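Local coordinates for protein fructosyl amine:oxygen oxidoreductase (Neosartorya fumigata, PDB 4WCT) that oxidatively deglycates fructosyl amines (Amadori products) as an FAD-dependent oxidoreductase, probably releasing the free amine and hydrogen peroxide, at residues 262-265 against 266-270. Numbering follows the deposited sequence. Where two conformers were deposited one is given.
Sequences IQMG and PEEVK
Glu268 reaches back to the backbone of Gly265, where its carboxylate also meets Met264, closing a helical turn just after the end of strand 253-263. The turn is local: the chain bends at Gly265-Pro266, and Val269 N returns to Gly265 O at 3.1 Å, an i to i+4 bond with a rather bent N-H...O angle of 145°. Glu268 carries CG between its own backbone N and carbonyl carbon (chi1 66°) and runs extended beyond it, which brings the carboxylate beside the start of the turn. There OE2 takes the Gly265 N-H at 2.8 Å, almost perfectly straight at 177°, through its anti lone pair. Arg350 forms a salt bridge to the same oxygen, so OE2 is gripped twice, and this arginine also bonds Gln263 O, tying the carboxylate to the strand end. The cation would probably help keep Glu268 ionised.

The Met264 and Glu268 side chains cross at about a right angle. Bent at both chi2 and chi3, the methionine curls its CE methyl to 3.8 Å from Glu268 OE2, while its CB lies 3.8 Å from Val269 CG2. Buried Met264 also packs against Tyr272 and Leu296 of strand 295-310, and Val269 against the loop at Pro289. At the strand end, Gln263 NE2 bonds Lys293 O and also Met264 O, the latter at 3.0 Å; Met264 O lies nearly in the amide plane, and NE2 is tilted slightly from the carbonyl plane.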
ATOM      1  N   ILE A 262     -16.612  -6.004  -9.693  1.00  8.77           N
ATOM      2  CA  ILE A 262     -17.838  -6.587 -10.254  0.50  8.82           C
ATOM      3  C   ILE A 262     -18.965  -6.337  -9.251  1.00 10.18           C
ATOM      4  O   ILE A 262     -18.776  -6.562  -8.037  1.00 11.39           O
ATOM      5  CB  ILE A 262     -17.694  -8.127 -10.445  0.50  8.36           C
ATOM      6  CG1 ILE A 262     -16.646  -8.433 -11.504  0.50  9.29           C
ATOM      7  CG2 ILE A 262     -19.032  -8.741 -10.831  0.50  8.23           C
ATOM      8  CD1 ILE A 262     -16.354  -9.900 -11.692  0.50  9.64           C
ATOM      9  N   GLN A 263     -20.126  -5.934  -9.737  1.00 10.86           N
ATOM     10  CA  GLN A 263     -21.266  -5.691  -8.886  1.00 10.70           C
ATOM     11  C   GLN A 263     -22.055  -6.974  -8.661  1.00 10.76           C
ATOM     12  O   GLN A 263     -22.507  -7.587  -9.625  1.00 13.16           O
ATOM     13  CB  GLN A 263     -22.175  -4.666  -9.600  1.00 16.21           C
ATOM     14  CG  GLN A 263     -23.514  -4.488  -8.918  1.00 22.65           C
ATOM     15  CD  GLN A 263     -23.357  -3.770  -7.617  1.00 21.05           C
ATOM     16  OE1 GLN A 263     -23.146  -2.544  -7.593  1.00 32.13           O
ATOM     17  NE2 GLN A 263     -23.599  -4.482  -6.517  1.00 23.56           N
ATOM     18  N   MET A 264     -22.137  -7.422  -7.410  1.00 10.48           N
ATOM     19  CA  MET A 264     -22.840  -8.649  -7.082  1.00 10.19           C
ATOM     20  C   MET A 264     -24.312  -8.357  -6.891  1.00 13.27           C
ATOM     21  O   MET A 264     -24.696  -7.263  -6.481  1.00 12.94           O
ATOM     22  CB  MET A 264     -22.249  -9.291  -5.815  1.00 10.14           C
ATOM     23  CG  MET A 264     -20.744  -9.568  -5.901  1.00 10.46           C
ATOM     24  SD  MET A 264     -20.250 -10.613  -7.283  1.00 13.60           S
ATOM     25  CE  MET A 264     -20.761 -12.187  -6.641  1.00 15.17           C
ATOM     26  N   GLY A 265     -25.140  -9.338  -7.215  1.00 11.94           N
ATOM     27  CA  GLY A 265     -26.590  -9.184  -7.023  1.00 14.99           C
ATOM     28  C   GLY A 265     -27.021  -9.425  -5.584  1.00 12.86           C
ATOM     29  O   GLY A 265     -26.263  -9.916  -4.746  1.00 13.09           O
ATOM     30  N   PRO A 266     -28.252  -9.019  -5.255  1.00 12.57           N
ATOM     31  CA  PRO A 266     -28.649  -8.927  -3.859  1.00 14.53           C
ATOM     32  C   PRO A 266     -28.916 -10.250  -3.144  1.00 14.70           C
ATOM     33  O   PRO A 266     -28.747 -10.323  -1.920  1.00 15.89           O
ATOM     34  CB  PRO A 266     -29.925  -8.092  -3.924  1.00 17.44           C
ATOM     35  CG  PRO A 266     -30.449  -8.314  -5.298  1.00 17.78           C
ATOM     36  CD  PRO A 266     -29.249  -8.445  -6.175  1.00 15.02           C
ATOM     37  N   GLU A 267     -29.175 -11.320  -3.908  1.00 13.39           N
ATOM     38  CA  GLU A 267     -29.285 -12.656  -3.312  1.00 15.54           C
ATOM     39  C   GLU A 267     -27.942 -13.380  -3.357  1.00 13.74           C
ATOM     40  O   GLU A 267     -27.507 -13.929  -2.345  1.00 13.78           O
ATOM     41  CB  GLU A 267     -30.333 -13.537  -4.026  1.00 19.27           C
ATOM     42  CG  GLU A 267     -31.775 -13.042  -3.891  1.00 21.93           C
ATOM     43  CD  GLU A 267     -32.326 -13.145  -2.470  1.00 32.08           C
ATOM     44  OE1 GLU A 267     -31.591 -13.505  -1.524  1.00 27.68           O
ATOM     45  OE2 GLU A 267     -33.543 -12.947  -2.309  1.00 42.94           O
ATOM     46  N   GLU A 268     -27.272 -13.362  -4.510  1.00 13.42           N
ATOM     47  CA  GLU A 268     -26.025 -14.142  -4.635  1.00 14.06           C
ATOM     48  C   GLU A 268     -24.949 -13.637  -3.674  1.00 12.05           C
ATOM     49  O   GLU A 268     -24.202 -14.458  -3.128  1.00 14.51           O
ATOM     50  CB  GLU A 268     -25.492 -14.150  -6.057  1.00 15.45           C
ATOM     51  CG  GLU A 268     -25.052 -12.781  -6.521  1.00 16.67           C
ATOM     52  CD  GLU A 268     -24.375 -12.757  -7.881  1.00 17.42           C
ATOM     53  OE1 GLU A 268     -24.125 -13.803  -8.526  1.00 18.42           O
ATOM     54  OE2 GLU A 268     -24.109 -11.644  -8.334  1.00 13.56           O
ATOM     55  N   VAL A 269     -24.986 -12.346  -3.341  1.00 12.35           N
ATOM     56  CA  VAL A 269     -23.951 -11.748  -2.506  1.00 13.67           C
ATOM     57  C   VAL A 269     -23.936 -12.321  -1.105  1.00 12.77           C
ATOM     58  O   VAL A 269     -22.906 -12.333  -0.438  1.00 13.63           O
ATOM     59  CB  VAL A 269     -24.059 -10.223  -2.460  1.00 13.77           C
ATOM     60  CG1 VAL A 269     -25.185  -9.761  -1.562  1.00 13.14           C
ATOM     61  CG2 VAL A 269     -22.718  -9.607  -2.063  1.00 15.77           C
ATOM     62  N   LYS A 270     -25.070 -12.873  -0.664  1.00 12.34           N
ATOM     63  CA  LYS A 270     -25.170 -13.268   0.724  1.00 12.92           C
ATOM     64  C   LYS A 270     -24.306 -14.467   1.075  1.00 13.20           C
ATOM     65  O   LYS A 270     -24.017 -14.666   2.231  1.00 16.32           O
ATOM     66  CB  LYS A 270     -26.643 -13.527   1.089  1.00 13.84           C
ATOM     67  CG  LYS A 270     -27.523 -12.302   0.870  1.00 17.17           C
ATOM     68  CD  LYS A 270     -28.935 -12.531   1.392  1.00 23.57           C
ATOM     69  CE  LYS A 270     -29.817 -11.317   1.154  1.00 26.95           C
ATOM     70  NZ  LYS A 270     -31.233 -11.736   1.281  1.00 31.23           N
TER